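Local coordinates for protein carbohydrate kinase, pfkB family (Enterococcus faecalis, PDB 3KTN) that probably phosphorylates a sugar acid, most likely 2-keto-3-deoxygluconate, as a magnesium-binding kinase of the PfkB (ribokinase-like) family, at residues G199-L204 and F210-D215; I138-T143 and A149-A154; A303-V308 and K323-V328. One frame throughout, in Å; residues are numbered along the deposited sequence.

Contact 1 of 3, residues G199-L204 and F210-D215; sequences GSRRDL and FIPRED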
# COMPACT_ATOMS: atom_id res chain seq x y z
N GLY A 199 -25.09 -24.02 -17.89
CA GLY A 199 -25.64 -24.53 -16.65
C GLY A 199 -25.14 -25.93 -16.37
O GLY A 199 -24.36 -26.49 -17.14
N SER A 200 -25.60 -26.52 -15.26
CA SER A 200 -25.17 -27.86 -14.89
C SER A 200 -26.33 -28.85 -14.80
O SER A 200 -27.50 -28.46 -14.82
CB SER A 200 -24.47 -27.83 -13.54
OG SER A 200 -25.41 -27.56 -12.52
N ARG A 201 -25.98 -30.12 -14.68
CA ARG A 201 -26.96 -31.19 -14.56
C ARG A 201 -27.85 -30.94 -13.35
O ARG A 201 -29.07 -31.05 -13.43
CB ARG A 201 -26.25 -32.54 -14.39
CG ARG A 201 -27.17 -33.70 -14.04
CD ARG A 201 -26.36 -34.94 -13.67
NE ARG A 201 -27.20 -36.12 -13.45
CZ ARG A 201 -28.08 -36.24 -12.47
NH1 ARG A 201 -28.26 -35.25 -11.60
NH2 ARG A 201 -28.79 -37.36 -12.35
N ARG A 202 -27.23 -30.61 -12.22
CA ARG A 202 -27.98 -30.36 -11.00
C ARG A 202 -29.00 -29.24 -11.16
O ARG A 202 -30.00 -29.21 -10.44
CB ARG A 202 -27.03 -30.02 -9.85
CG ARG A 202 -26.12 -31.16 -9.44
CD ARG A 202 -25.44 -30.88 -8.11
NE ARG A 202 -24.53 -31.96 -7.72
CZ ARG A 202 -23.42 -32.27 -8.37
NH1 ARG A 202 -23.06 -31.58 -9.45
NH2 ARG A 202 -22.65 -33.27 -7.95
N ASP A 203 -28.77 -28.33 -12.10
CA ASP A 203 -29.74 -27.26 -12.31
C ASP A 203 -31.01 -27.86 -12.89
O ASP A 203 -32.12 -27.57 -12.43
CB ASP A 203 -29.20 -26.19 -13.28
CG ASP A 203 -28.15 -25.30 -12.64
OD1 ASP A 203 -28.40 -24.80 -11.52
OD2 ASP A 203 -27.09 -25.07 -13.26
N LEU A 204 -30.85 -28.70 -13.91
CA LEU A 204 -31.98 -29.34 -14.56
C LEU A 204 -32.82 -30.13 -13.57
O LEU A 204 -34.04 -30.01 -13.54
CB LEU A 204 -31.48 -30.26 -15.68
CG LEU A 204 -30.56 -29.56 -16.68
CD1 LEU A 204 -30.14 -30.54 -17.77
CD2 LEU A 204 -31.27 -28.36 -17.29
N PHE A 210 -36.45 -31.69 -13.49
CA PHE A 210 -36.31 -32.82 -14.40
C PHE A 210 -36.04 -34.10 -13.62
O PHE A 210 -35.48 -34.07 -12.53
CB PHE A 210 -35.18 -32.58 -15.39
CG PHE A 210 -35.59 -31.83 -16.62
CD1 PHE A 210 -35.62 -32.46 -17.86
CD2 PHE A 210 -35.95 -30.49 -16.55
CE1 PHE A 210 -36.00 -31.77 -19.01
CE2 PHE A 210 -36.33 -29.79 -17.69
CZ PHE A 210 -36.36 -30.43 -18.92
N ILE A 211 -36.46 -35.23 -14.20
CA ILE A 211 -36.26 -36.54 -13.58
C ILE A 211 -35.44 -37.42 -14.52
O ILE A 211 -35.77 -37.57 -15.69
CB ILE A 211 -37.61 -37.23 -13.28
CG1 ILE A 211 -38.45 -36.37 -12.33
CG2 ILE A 211 -37.36 -38.60 -12.65
CD1 ILE A 211 -37.86 -36.19 -10.95
N PRO A 212 -34.35 -38.02 -14.01
CA PRO A 212 -33.49 -38.89 -14.81
C PRO A 212 -34.03 -40.31 -14.95
O PRO A 212 -34.66 -40.85 -14.03
CB PRO A 212 -32.17 -38.85 -14.05
CG PRO A 212 -32.63 -38.78 -12.63
CD PRO A 212 -33.74 -37.75 -12.69
N ARG A 213 -33.79 -40.92 -16.11
CA ARG A 213 -34.22 -42.28 -16.38
C ARG A 213 -33.50 -43.23 -15.43
O ARG A 213 -32.36 -43.63 -15.70
CB ARG A 213 -33.90 -42.65 -17.83
CG ARG A 213 -34.79 -41.97 -18.86
CD ARG A 213 -36.08 -42.75 -19.07
NE ARG A 213 -35.81 -44.06 -19.65
CZ ARG A 213 -35.41 -44.26 -20.91
NH1 ARG A 213 -35.23 -43.23 -21.72
NH2 ARG A 213 -35.17 -45.49 -21.34
N GLU A 214 -34.14 -43.59 -14.33
CA GLU A 214 -33.52 -44.49 -13.36
C GLU A 214 -33.21 -45.87 -13.93
O GLU A 214 -32.52 -46.67 -13.30
CB GLU A 214 -34.40 -44.62 -12.11
CG GLU A 214 -35.73 -45.32 -12.32
CD GLU A 214 -36.52 -45.45 -11.03
OE1 GLU A 214 -36.95 -44.41 -10.48
OE2 GLU A 214 -36.72 -46.59 -10.57
N ASP A 215 -33.73 -46.15 -15.13
CA ASP A 215 -33.47 -47.43 -15.78
C ASP A 215 -32.12 -47.35 -16.49
O ASP A 215 -31.58 -48.36 -16.94
CB ASP A 215 -34.57 -47.77 -16.78
CG ASP A 215 -34.69 -46.74 -17.88
OD1 ASP A 215 -34.99 -45.57 -17.56
OD2 ASP A 215 -34.49 -47.10 -19.07

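Contact 2 of 3, residues I138-T143 and A149-A154; sequences ISLSLT and AALILA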
# COMPACT_ATOMS: atom_id res chain seq x y z
N ILE A 138 -29.06 -13.49 -13.78
CA ILE A 138 -29.39 -12.64 -12.64
C ILE A 138 -30.59 -11.73 -12.96
O ILE A 138 -31.40 -11.43 -12.09
CB ILE A 138 -28.16 -11.77 -12.21
CG1 ILE A 138 -28.52 -10.92 -10.99
CG2 ILE A 138 -27.69 -10.88 -13.34
CD1 ILE A 138 -28.87 -11.73 -9.75
N SER A 139 -30.70 -11.31 -14.22
CA SER A 139 -31.80 -10.45 -14.66
C SER A 139 -33.16 -11.06 -14.31
O SER A 139 -34.09 -10.33 -13.94
CB SER A 139 -31.75 -10.25 -16.17
OG SER A 139 -30.46 -9.85 -16.58
N LEU A 140 -33.27 -12.38 -14.42
CA LEU A 140 -34.54 -13.05 -14.14
C LEU A 140 -34.94 -13.11 -12.67
O LEU A 140 -36.13 -13.26 -12.36
CB LEU A 140 -34.51 -14.48 -14.69
CG LEU A 140 -34.56 -14.63 -16.21
CD1 LEU A 140 -34.61 -16.11 -16.56
CD2 LEU A 140 -35.78 -13.92 -16.76
N SER A 141 -33.97 -12.99 -11.77
CA SER A 141 -34.27 -13.07 -10.34
C SER A 141 -34.09 -11.79 -9.54
O SER A 141 -34.63 -11.67 -8.44
CB SER A 141 -33.43 -14.18 -9.70
OG SER A 141 -32.05 -13.84 -9.74
N LEU A 142 -33.32 -10.83 -10.06
CA LEU A 142 -33.08 -9.60 -9.32
C LEU A 142 -34.38 -8.89 -8.93
O LEU A 142 -34.71 -8.80 -7.75
CB LEU A 142 -32.16 -8.67 -10.11
CG LEU A 142 -31.56 -7.52 -9.29
CD1 LEU A 142 -30.88 -8.07 -8.04
CD2 LEU A 142 -30.56 -6.74 -10.14
N THR A 143 -35.11 -8.38 -9.92
CA THR A 143 -36.39 -7.72 -9.64
C THR A 143 -37.36 -8.03 -10.76
O THR A 143 -36.97 -8.49 -11.84
CB THR A 143 -36.26 -6.18 -9.55
OG1 THR A 143 -35.90 -5.65 -10.84
CG2 THR A 143 -35.22 -5.77 -8.51
N ALA A 149 -37.76 -7.03 -18.36
CA ALA A 149 -36.90 -6.48 -19.40
C ALA A 149 -36.13 -7.60 -20.09
O ALA A 149 -35.99 -7.60 -21.32
CB ALA A 149 -35.92 -5.47 -18.80
N ALA A 150 -35.65 -8.56 -19.31
CA ALA A 150 -34.90 -9.68 -19.88
C ALA A 150 -35.77 -10.50 -20.83
O ALA A 150 -35.35 -10.84 -21.94
CB ALA A 150 -34.35 -10.56 -18.75
N LEU A 151 -36.98 -10.82 -20.39
CA LEU A 151 -37.92 -11.61 -21.19
C LEU A 151 -38.24 -10.90 -22.51
O LEU A 151 -38.21 -11.51 -23.58
CB LEU A 151 -39.19 -11.88 -20.39
CG LEU A 151 -38.93 -12.75 -19.16
CD1 LEU A 151 -40.17 -12.84 -18.29
CD2 LEU A 151 -38.48 -14.12 -19.61
N ILE A 152 -38.54 -9.61 -22.42
CA ILE A 152 -38.85 -8.83 -23.62
C ILE A 152 -37.66 -8.82 -24.58
O ILE A 152 -37.83 -8.94 -25.79
CB ILE A 152 -39.22 -7.38 -23.24
CG1 ILE A 152 -40.62 -7.37 -22.62
CG2 ILE A 152 -39.13 -6.48 -24.47
CD1 ILE A 152 -41.07 -6.00 -22.13
N LEU A 153 -36.46 -8.68 -24.03
CA LEU A 153 -35.26 -8.65 -24.86
C LEU A 153 -35.05 -9.97 -25.59
O LEU A 153 -34.68 -9.99 -26.76
CB LEU A 153 -34.03 -8.34 -24.01
CG LEU A 153 -32.67 -8.46 -24.71
CD1 LEU A 153 -32.65 -7.62 -25.98
CD2 LEU A 153 -31.57 -8.02 -23.75
N ALA A 154 -35.29 -11.08 -24.89
CA ALA A 154 -35.12 -12.40 -25.47
C ALA A 154 -36.11 -12.58 -26.62
O ALA A 154 -35.74 -13.01 -27.72
CB ALA A 154 -35.34 -13.48 -24.41

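Contact 3 of 3, residues A303-V308 and K323-V328; sequences ATVNGV and KQVNHV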
# COMPACT_ATOMS: atom_id res chain seq x y z
N ALA A 303 -12.09 -23.68 -23.81
CA ALA A 303 -12.87 -23.10 -22.72
C ALA A 303 -12.49 -23.61 -21.33
O ALA A 303 -12.48 -22.84 -20.36
CB ALA A 303 -14.35 -23.32 -22.97
N THR A 304 -12.18 -24.90 -21.22
CA THR A 304 -11.81 -25.48 -19.94
C THR A 304 -10.47 -24.91 -19.47
O THR A 304 -10.31 -24.58 -18.30
CB THR A 304 -11.72 -27.03 -20.03
OG1 THR A 304 -12.94 -27.55 -20.57
CG2 THR A 304 -11.51 -27.64 -18.65
N VAL A 305 -9.51 -24.78 -20.39
CA VAL A 305 -8.21 -24.21 -20.05
C VAL A 305 -8.42 -22.76 -19.61
O VAL A 305 -7.80 -22.30 -18.65
CB VAL A 305 -7.25 -24.26 -21.25
CG1 VAL A 305 -5.97 -23.48 -20.94
CG2 VAL A 305 -6.90 -25.71 -21.57
N ASN A 306 -9.29 -22.04 -20.31
CA ASN A 306 -9.57 -20.65 -19.96
C ASN A 306 -10.15 -20.60 -18.55
O ASN A 306 -9.82 -19.72 -17.76
CB ASN A 306 -10.55 -20.03 -20.95
CG ASN A 306 -10.52 -18.51 -20.92
OD1 ASN A 306 -9.44 -17.92 -20.90
ND2 ASN A 306 -11.69 -17.88 -20.91
N GLY A 307 -11.01 -21.57 -18.24
CA GLY A 307 -11.62 -21.63 -16.92
C GLY A 307 -10.60 -21.87 -15.83
O GLY A 307 -10.70 -21.29 -14.74
N VAL A 308 -9.62 -22.73 -16.10
CA VAL A 308 -8.56 -23.02 -15.13
C VAL A 308 -7.72 -21.76 -14.92
O VAL A 308 -7.33 -21.44 -13.80
CB VAL A 308 -7.64 -24.16 -15.63
CG1 VAL A 308 -6.47 -24.37 -14.65
CG2 VAL A 308 -8.45 -25.45 -15.76
N LYS A 323 -4.03 -16.16 -27.59
CA LYS A 323 -2.65 -16.63 -27.64
C LYS A 323 -2.18 -17.23 -26.32
O LYS A 323 -1.47 -18.24 -26.29
CB LYS A 323 -1.71 -15.49 -28.05
CG LYS A 323 -1.90 -15.05 -29.49
CD LYS A 323 -0.85 -14.04 -29.92
CE LYS A 323 -0.99 -13.71 -31.41
NZ LYS A 323 0.03 -12.71 -31.84
N GLN A 324 -2.60 -16.62 -25.21
CA GLN A 324 -2.22 -17.10 -23.89
C GLN A 324 -2.79 -18.49 -23.64
O GLN A 324 -2.09 -19.38 -23.17
CB GLN A 324 -2.71 -16.11 -22.82
CG GLN A 324 -2.58 -16.60 -21.38
CD GLN A 324 -3.13 -15.59 -20.38
OE1 GLN A 324 -4.21 -15.03 -20.58
NE2 GLN A 324 -2.40 -15.37 -19.29
N VAL A 325 -4.08 -18.66 -23.94
CA VAL A 325 -4.74 -19.95 -23.75
C VAL A 325 -4.07 -21.01 -24.62
O VAL A 325 -3.77 -22.11 -24.15
CB VAL A 325 -6.24 -19.87 -24.14
CG1 VAL A 325 -6.91 -21.22 -23.93
CG2 VAL A 325 -6.94 -18.79 -23.31
N ASN A 326 -3.83 -20.68 -25.89
CA ASN A 326 -3.19 -21.60 -26.82
C ASN A 326 -1.76 -21.93 -26.38
O ASN A 326 -1.28 -23.03 -26.61
CB ASN A 326 -3.17 -21.00 -28.23
CG ASN A 326 -4.53 -21.06 -28.91
OD1 ASN A 326 -4.78 -20.35 -29.88
ND2 ASN A 326 -5.41 -21.91 -28.40
N HIS A 327 -1.09 -20.97 -25.76
CA HIS A 327 0.27 -21.21 -25.29
C HIS A 327 0.24 -22.24 -24.17
O HIS A 327 1.11 -23.11 -24.08
CB HIS A 327 0.92 -19.91 -24.81
CG HIS A 327 2.28 -20.10 -24.21
ND1 HIS A 327 2.47 -20.56 -22.92
CD2 HIS A 327 3.52 -19.93 -24.74
CE1 HIS A 327 3.77 -20.66 -22.68
NE2 HIS A 327 4.43 -20.29 -23.77
N VAL A 328 -0.77 -22.17 -23.32
CA VAL A 328 -0.88 -23.14 -22.23
C VAL A 328 -1.12 -24.53 -22.82
O VAL A 328 -0.54 -25.52 -22.37
CB VAL A 328 -2.02 -22.77 -21.26
CG1 VAL A 328 -2.20 -23.87 -20.23
CG2 VAL A 328 -1.71 -21.45 -20.58

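Contact 1 of 3, residues G199-L204 and F210-D215
The guanidinium group of Arg201 and the ring of Phe210 are the two flat groups that meet the opposite segment, and both do so obliquely. Arg201 brings NH2 to 4.1 Å from Pro212 CB, with CG of the same proline equally near, and its extended chain crosses the pyrrolidine ring at about a right angle. Its CG lies opposite the backbone N (chi1 171°), and from there the chain runs straight to NE, so that the arginine spans the gap from the first turn of helix 201-206. Gln221 of helix 218-233 touches it too, and Glu222 forms a weak, long ion pair with its NE. The Phe210 ring slants past the carbonyl of Leu204, CD2 lying 3.6 Å from Leu204 O, while Leu225 and Gln232 of helix 218-233 pack against the phenylalanine.

That same carbonyl is gripped by the backbone: Phe210 N donates to Leu204 O at 2.9 Å, tilted 29° from the carbonyl plane. Beside this bond the two CB atoms of Leu204 and Phe210 stand 4.4 Å apart. Within 199-204, Ser200 and Asp203 form a capping box at the start of the helix. Ser200 N gives a firm bond to Asp203 OD2 on the anti side of the carboxylate, whereas the return bond from Asp203 N to Ser200 OG is weak. In the outer part of the loop, Arg213 holds Asp215 side-on, with NE and NH2 each taking one carboxylate oxygen.

The directional hold between the segments is thus one backbone bond; Arg201 adds van der Waals contact alone, leaving residues 213-215 little dependent on this contact.

Contact 2 of 3, residues I138-T143 and A149-A154
Leu140 touches both Ala150 and Leu151 where the short, weakly bonded helix 138-142 is followed directly by the longer helix 144-159, in the alpha/beta fold of the ribokinase-like kinases. The local axes run 9.4 Å apart at 142°, roughly antiparallel. The CA-CB bond of Leu140 runs alongside helix 144-159 and not at it, and only the end of the side chain turns in. CG stands anti to the carbonyl carbon (chi1 -70°), and CD1 continues the chain, anti to CA (chi2 -177°), which leaves CD2 as the branch that turns to the other helix. CD2 is the atom that makes the contact: it lies 4.2 Å from Ala150 CB and 3.9 Å from Leu151 CD2, with Leu151 CG just behind. The two leucines cross at about a right angle, meeting by their methyl ends. Tyr187 and Ile190 of helix 177-190 also pack on Leu140.

The alanine brings only a methyl to the interface, and this lets the backbones come close, Ser139 CA to Ala150 CA being 6.1 Å. Phe8 of strand 4-8 touches both of these residues, tying the helix pair to the central sheet. Although Ser139 is buried, its hydroxyl is satisfied by Cys136 O, so the serine meets the other helix through carbon. Its CB sits 3.7 Å from Ala150 CB.

Contact 3 of 3, residues A303-V308 and K323-V328
Val305 meets Val325 and Val328 where helix 296-310 crosses helix 322-330 almost perpendicularly, a helix-on-helix packing in the C-terminal part of this ribokinase-like fold. The local axes pass 9.6 Å apart with a crossing angle of 99°, so the contact is confined to a small patch around the crossing point.

The apolar part is a cluster of three valines. Val305 has CG1 anti to its backbone nitrogen (chi1 172°), and it is this branch that reaches between the two valines of the other helix. Val305 CG1 lies 3.9 Å from Val325 CG1, and at the same 3.9 Å from Val328 CG1. Val305 and each of its partners lie alongside each other pointing opposite ways, their methyls side by side. Phe302 and Leu309 of helix 296-310 also touch Val325, and Leu309 and Arg268 of strand 262-269 touch Val328. Ile98 of the second subunit packs on Val308 and Val328, which places this edge of the contact at a subunit interface.

The polar side chain in the patch is Asn306, crossing Val325 at about a right angle. It meets the valine without bonding to it, since its amide is engaged elsewhere: OD1 is hydrogen-bonded to Thr320 OG1, in the loop that leads to helix 322-330, and ND2 donates to Ala281 O of helix 278-291. The buried amide therefore has both ends occupied and is held in its orientation, which ties helix 296-310 to the loop before helix 322-330 and to helix 278-291. The side chain lies about 10 Å from the bound magnesium ion. Its oxygen approaches the valine by van der Waals contact only, Asn306 OD1 lying 3.6 Å from Val325 CG2.

In the fold
Contacts 2 and 3 are buried and contact 1 is only partly so, lying farthest from the middle of the chain, about 21 Å from its centre to the centre of contact 1. Contacts 2 and 3 fall on opposite sides of the chain's centre, their own centres about 31 Å apart, and each joins two helices: roughly antiparallel neighbours through serine, alanine and leucine in one, almost perpendicular helices through valines in the other. Contact 1 instead fastens a loop to the helix before it, through a backbone bond, and its outer residues are exposed. Contact 3 alone borders a second subunit. None of the three touches another.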